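Local coordinates for aromatic-amino-acid aminotransferase (Burkholderia pseudomallei, PDB 4F4E), which probably catalyses amino-group transfer between aromatic amino acids such as tyrosine and 2-oxoglutarate, working as a homodimer with covalently held pyridoxal phosphate, at residues 132-137 against 163-168; 370-375 against 398-403. One frame throughout, in Å; residues are numbered along the deposited sequence.

Interaction 1 (132-137 against 163-168); sequences IGADFL and AGFEVV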
loop_
_atom_site.group_PDB
_atom_site.type_symbol
_atom_site.label_atom_id
_atom_site.label_comp_id
_atom_site.label_asym_id
_atom_site.label_seq_id
_atom_site.Cartn_x
_atom_site.Cartn_y
_atom_site.Cartn_z
ATOM N N ILE A 132 -2.098 -8.927 -3.740
ATOM C CA ILE A 132 -1.450 -9.898 -2.865
ATOM C C ILE A 132 -1.904 -11.327 -3.165
ATOM O O ILE A 132 -1.084 -12.248 -3.132
ATOM C CB ILE A 132 -1.486 -9.495 -1.372
ATOM C CG1 ILE A 132 -2.870 -9.474 -0.798
ATOM C CG2 ILE A 132 -0.755 -8.151 -1.153
ATOM C CD1 ILE A 132 -2.873 -9.225 0.724
ATOM N N GLY A 133 -3.194 -11.500 -3.502
ATOM C CA GLY A 133 -3.702 -12.768 -3.927
ATOM C C GLY A 133 -3.040 -13.237 -5.221
ATOM O O GLY A 133 -2.643 -14.407 -5.330
ATOM N N ALA A 134 -2.958 -12.331 -6.197
ATOM C CA ALA A 134 -2.368 -12.602 -7.512
ATOM C C ALA A 134 -0.901 -13.020 -7.331
ATOM O O ALA A 134 -0.446 -14.033 -7.879
ATOM C CB ALA A 134 -2.473 -11.368 -8.433
ATOM N N ASP A 135 -0.169 -12.259 -6.525
ATOM C CA ASP A 135 1.235 -12.569 -6.365
ATOM C C ASP A 135 1.408 -13.931 -5.680
ATOM O O ASP A 135 2.289 -14.696 -6.083
ATOM C CB ASP A 135 2.020 -11.527 -5.572
ATOM C CG ASP A 135 2.235 -10.202 -6.330
ATOM O OD1 ASP A 135 2.028 -10.141 -7.571
ATOM O OD2 ASP A 135 2.626 -9.238 -5.616
ATOM N N PHE A 136 0.609 -14.235 -4.677
ATOM C CA PHE A 136 0.676 -15.542 -4.031
ATOM C C PHE A 136 0.275 -16.642 -5.017
ATOM O O PHE A 136 0.935 -17.688 -5.097
ATOM C CB PHE A 136 -0.237 -15.558 -2.804
ATOM C CG PHE A 136 -0.344 -16.885 -2.118
ATOM C CD1 PHE A 136 0.783 -17.567 -1.668
ATOM C CD2 PHE A 136 -1.589 -17.448 -1.881
ATOM C CE1 PHE A 136 0.671 -18.790 -1.016
ATOM C CE2 PHE A 136 -1.709 -18.662 -1.213
ATOM C CZ PHE A 136 -0.584 -19.336 -0.788
ATOM N N LEU A 137 -0.805 -16.415 -5.765
ATOM C CA LEU A 137 -1.224 -17.401 -6.776
ATOM C C LEU A 137 -0.118 -17.716 -7.785
ATOM O O LEU A 137 0.050 -18.864 -8.185
ATOM C CB LEU A 137 -2.519 -16.967 -7.457
ATOM C CG LEU A 137 -3.784 -17.360 -6.660
ATOM C CD1 LEU A 137 -4.967 -16.497 -7.034
ATOM C CD2 LEU A 137 -4.125 -18.879 -6.825
ATOM N N ALA A 163 0.922 -9.055 -12.795
ATOM C CA ALA A 163 1.329 -10.074 -11.828
ATOM C C ALA A 163 1.927 -11.335 -12.531
ATOM O O ALA A 163 2.386 -12.244 -11.854
ATOM C CB ALA A 163 0.155 -10.448 -10.923
ATOM N N GLY A 164 1.898 -11.374 -13.854
ATOM C CA GLY A 164 2.536 -12.447 -14.640
ATOM C C GLY A 164 1.613 -13.405 -15.375
ATOM O O GLY A 164 2.095 -14.346 -16.024
ATOM N N PHE A 165 0.313 -13.203 -15.293
ATOM C CA PHE A 165 -0.677 -14.154 -15.835
ATOM C C PHE A 165 -1.173 -13.776 -17.222
ATOM O O PHE A 165 -1.353 -12.618 -17.540
ATOM C CB PHE A 165 -1.919 -14.191 -14.917
ATOM C CG PHE A 165 -1.651 -14.695 -13.523
ATOM C CD1 PHE A 165 -1.603 -16.055 -13.282
ATOM C CD2 PHE A 165 -1.504 -13.822 -12.457
ATOM C CE1 PHE A 165 -1.370 -16.564 -12.006
ATOM C CE2 PHE A 165 -1.267 -14.309 -11.175
ATOM C CZ PHE A 165 -1.204 -15.687 -10.954
ATOM N N GLU A 166 -1.447 -14.773 -18.060
ATOM C CA GLU A 166 -2.210 -14.548 -19.277
ATOM C C GLU A 166 -3.675 -14.416 -18.860
ATOM O O GLU A 166 -4.173 -15.246 -18.095
ATOM C CB GLU A 166 -2.033 -15.747 -20.225
ATOM C CG GLU A 166 -2.914 -15.685 -21.466
ATOM C CD GLU A 166 -2.853 -16.947 -22.320
ATOM O OE1 GLU A 166 -1.892 -17.728 -22.150
ATOM O OE2 GLU A 166 -3.800 -17.134 -23.140
ATOM N N VAL A 167 -4.369 -13.401 -19.380
ATOM C CA VAL A 167 -5.766 -13.135 -19.015
ATOM C C VAL A 167 -6.657 -13.417 -20.228
ATOM O O VAL A 167 -6.370 -12.992 -21.334
ATOM C CB VAL A 167 -5.944 -11.686 -18.517
ATOM C CG1 VAL A 167 -7.420 -11.415 -18.149
ATOM C CG2 VAL A 167 -4.999 -11.406 -17.329
ATOM N N VAL A 168 -7.749 -14.137 -19.993
ATOM C CA VAL A 168 -8.728 -14.403 -21.007
ATOM C C VAL A 168 -10.061 -13.922 -20.437
ATOM O O VAL A 168 -10.147 -13.649 -19.228
ATOM C CB VAL A 168 -8.839 -15.897 -21.336
ATOM C CG1 VAL A 168 -7.534 -16.481 -21.917
ATOM C CG2 VAL A 168 -9.300 -16.715 -20.137
HETATM O O HOH W 1 3.330 -11.706 -9.292
#
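With CG of F165 set opposite its own carbonyl carbon and beside the backbone N (chi1 -63°), the ring reaches across to the helix that carries A134 and L137; the corresponding setting of D135 (chi1 -71°) swings its carboxylate beside A163. F165 arrives rim first. Its CE2 lies 3.4 Å from the carbonyl O of A134, and that oxygen sits at the edge of the ring and in its plane, so the slightly positive C-H rim probably faces the oxygen favourably. The next ring atom, CZ, lodges against L137, 3.9 Å from CB of that residue, and the backbone C of L137 also meets the ring at its edge. Thus the aromatic group fits along one turn of helix between two residues three apart. A134 has a second neighbour: its CB touches CB of A163 at 3.7 Å, a methyl-to-methyl contact next to D135 and A163, whose CA atoms are the nearest pair, 6.0 Å apart. No direct polar bond joins the segments, but one water does, donating to OD1 of D135 at 2.7 Å and to the carbonyl O of A163 at 2.8 Å. The same OD1 forms a salt bridge with K131, one turn earlier, which probably steadies the carboxylate. On the other side, G164 ends helix 154-162 in a Schellman motif; its positive phi (111°) belongs to this cap, and F165, next in the chain, packs on helix 125-140.

The example illustrates how a helix-to-strand connection is packed in an alpha/beta domain. Helix 125-140 meets the turn between helix 154-162 and strand 167-174 of the large mixed sheet. F160 of helix 154-162 touches both A134 and F165, V146 of strand 146-150 also touches F165, and helix 288-303 packs against D135 through V301.

Interaction 2 (370-375 against 398-403); sequences MFSYSG and ICVAAL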
loop_
_atom_site.group_PDB
_atom_site.type_symbol
_atom_site.label_atom_id
_atom_site.label_comp_id
_atom_site.label_asym_id
_atom_site.label_seq_id
_atom_site.Cartn_x
_atom_site.Cartn_y
_atom_site.Cartn_z
ATOM N N MET A 370 -23.454 0.815 -8.830
ATOM C CA MET A 370 -23.185 2.190 -9.218
ATOM C C MET A 370 -23.251 2.424 -10.735
ATOM O O MET A 370 -23.299 3.563 -11.171
ATOM C CB MET A 370 -21.803 2.602 -8.745
ATOM C CG MET A 370 -21.737 2.533 -7.243
ATOM S SD MET A 370 -20.524 3.708 -6.655
ATOM C CE MET A 370 -20.675 3.194 -4.947
ATOM N N PHE A 371 -23.201 1.355 -11.518
ATOM C CA PHE A 371 -23.117 1.475 -12.991
ATOM C C PHE A 371 -24.245 0.839 -13.753
ATOM O O PHE A 371 -24.888 -0.127 -13.296
ATOM C CB PHE A 371 -21.820 0.833 -13.492
ATOM C CG PHE A 371 -20.632 1.377 -12.815
ATOM C CD1 PHE A 371 -20.154 2.626 -13.149
ATOM C CD2 PHE A 371 -20.033 0.666 -11.794
ATOM C CE1 PHE A 371 -19.103 3.171 -12.473
ATOM C CE2 PHE A 371 -18.962 1.183 -11.117
ATOM C CZ PHE A 371 -18.486 2.445 -11.447
ATOM N N SER A 372 -24.446 1.352 -14.963
ATOM C CA SER A 372 -25.274 0.679 -15.962
ATOM C C SER A 372 -24.641 0.857 -17.329
ATOM O O SER A 372 -24.040 1.896 -17.627
ATOM C CB SER A 372 -26.696 1.263 -16.000
ATOM O OG SER A 372 -27.621 0.427 -15.297
ATOM N N TYR A 373 -24.759 -0.174 -18.153
ATOM C CA TYR A 373 -24.519 -0.026 -19.587
ATOM C C TYR A 373 -25.832 0.490 -20.193
ATOM O O TYR A 373 -26.829 -0.267 -20.334
ATOM C CB TYR A 373 -24.047 -1.348 -20.206
ATOM C CG TYR A 373 -22.519 -1.438 -20.366
ATOM C CD1 TYR A 373 -21.654 -0.847 -19.461
ATOM C CD2 TYR A 373 -21.954 -2.106 -21.449
ATOM C CE1 TYR A 373 -20.278 -0.869 -19.649
ATOM C CE2 TYR A 373 -20.579 -2.164 -21.633
ATOM C CZ TYR A 373 -19.735 -1.568 -20.714
ATOM O OH TYR A 373 -18.364 -1.605 -20.880
ATOM N N SER A 374 -25.813 1.761 -20.569
ATOM C CA SER A 374 -26.990 2.427 -21.114
ATOM C C SER A 374 -27.422 1.899 -22.442
ATOM O O SER A 374 -28.591 2.068 -22.806
ATOM C CB SER A 374 -26.790 3.938 -21.284
ATOM O OG SER A 374 -25.791 4.303 -22.221
ATOM N N GLY A 375 -26.469 1.359 -23.184
ATOM C CA GLY A 375 -26.683 0.919 -24.559
ATOM C C GLY A 375 -26.621 2.061 -25.555
ATOM O O GLY A 375 -26.963 1.868 -26.701
ATOM N N ILE A 398 -22.737 4.479 -17.791
ATOM C CA ILE A 398 -23.109 5.646 -16.949
ATOM C C ILE A 398 -23.013 5.227 -15.460
ATOM O O ILE A 398 -23.293 4.073 -15.108
ATOM C CB ILE A 398 -24.504 6.224 -17.299
ATOM C CG1 ILE A 398 -25.639 5.204 -17.112
ATOM C CG2 ILE A 398 -24.505 6.760 -18.745
ATOM C CD1 ILE A 398 -27.036 5.840 -17.158
ATOM N N CYS A 399 -22.566 6.170 -14.632
ATOM C CA CYS A 399 -22.592 6.054 -13.204
ATOM C C CYS A 399 -23.926 6.600 -12.697
ATOM O O CYS A 399 -24.144 7.815 -12.660
ATOM C CB CYS A 399 -21.434 6.823 -12.597
ATOM S SG CYS A 399 -21.290 6.564 -10.819
ATOM N N VAL A 400 -24.844 5.682 -12.436
ATOM C CA VAL A 400 -26.136 6.005 -11.923
ATOM C C VAL A 400 -26.036 6.605 -10.526
ATOM O O VAL A 400 -26.881 7.374 -10.128
ATOM C CB VAL A 400 -27.045 4.756 -11.985
ATOM C CG1 VAL A 400 -28.343 4.999 -11.270
ATOM C CG2 VAL A 400 -27.327 4.430 -13.441
ATOM N N ALA A 401 -24.946 6.284 -9.816
ATOM C CA ALA A 401 -24.593 6.904 -8.526
ATOM C C ALA A 401 -24.191 8.374 -8.610
ATOM O O ALA A 401 -24.002 9.026 -7.555
ATOM C CB ALA A 401 -23.496 6.079 -7.813
ATOM N N ALA A 402 -24.010 8.895 -9.829
ATOM C CA ALA A 402 -23.779 10.320 -10.070
ATOM C C ALA A 402 -25.044 11.107 -10.499
ATOM O O ALA A 402 -25.021 12.319 -10.690
ATOM C CB ALA A 402 -22.645 10.495 -11.090
ATOM N N LEU A 403 -26.160 10.421 -10.506
ATOM C CA LEU A 403 -27.470 11.039 -10.765
ATOM C C LEU A 403 -28.066 11.408 -9.406
ATOM O O LEU A 403 -27.884 10.691 -8.428
ATOM C CB LEU A 403 -28.404 10.043 -11.458
ATOM C CG LEU A 403 -28.021 9.588 -12.866
ATOM C CD1 LEU A 403 -28.991 8.499 -13.349
ATOM C CD2 LEU A 403 -28.034 10.780 -13.793
#
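A short two-stranded antiparallel sheet, ending in a 3-10 turn, unites M370-S374 with I398-A401. S372 and I398 form its hydrogen-bonded pair: S372 N donates to I398 O at 3.0 Å and I398 N to S372 O at 2.9 Å, both nearly straight. F371 and C399 make the adjoining non-hydrogen-bonded pair, where F371 CA approaches I398 O at 3.4 Å in a CA-H...O contact. Beyond it, the carbonyl O of M370 faces the start of the turn and receives two weak bonds, from V400 N at 2.9 Å and A401 N at 3.5 Å.

The side chains divide between the two faces. Beside F371, C399 turns SG anti to its backbone N (chi1 -173°), placing the sulfur obliquely 5.1 Å from the ring centroid. M370, just before its strand, runs alongside A401, beyond the end of the other, with M370 SD 4.0 Å from A401 CB. I398 shares the other face with S372, its CG1 3.7 Å from S372 O, while OG of S372 is hydrogen-bonded to Q367 and R345. Helix 324-354 borders the turn, its I341 and R345 touching V400, whereas F371 packs against the loop residues N206 and Y237.

Interactions 1 and 2 lie on opposite sides of the chain's centre, their own centres 29 Å apart and their nearest atoms about 15 Å apart, without touching. They follow one another in series: both segments of interaction 1 come earlier in the sequence than those of interaction 2. Interaction 1 belongs to the helical packing around the large mixed sheet, in the large, cofactor-binding part of the class I aminotransferase fold, whereas interaction 2 is a separate small antiparallel sheet next to the long helix 324-354, probably in the smaller C-terminal part. The pair illustrates how two distant parts of one chain are joined differently, by side-chain packing with a bridging water in one and by backbone pairing in the other.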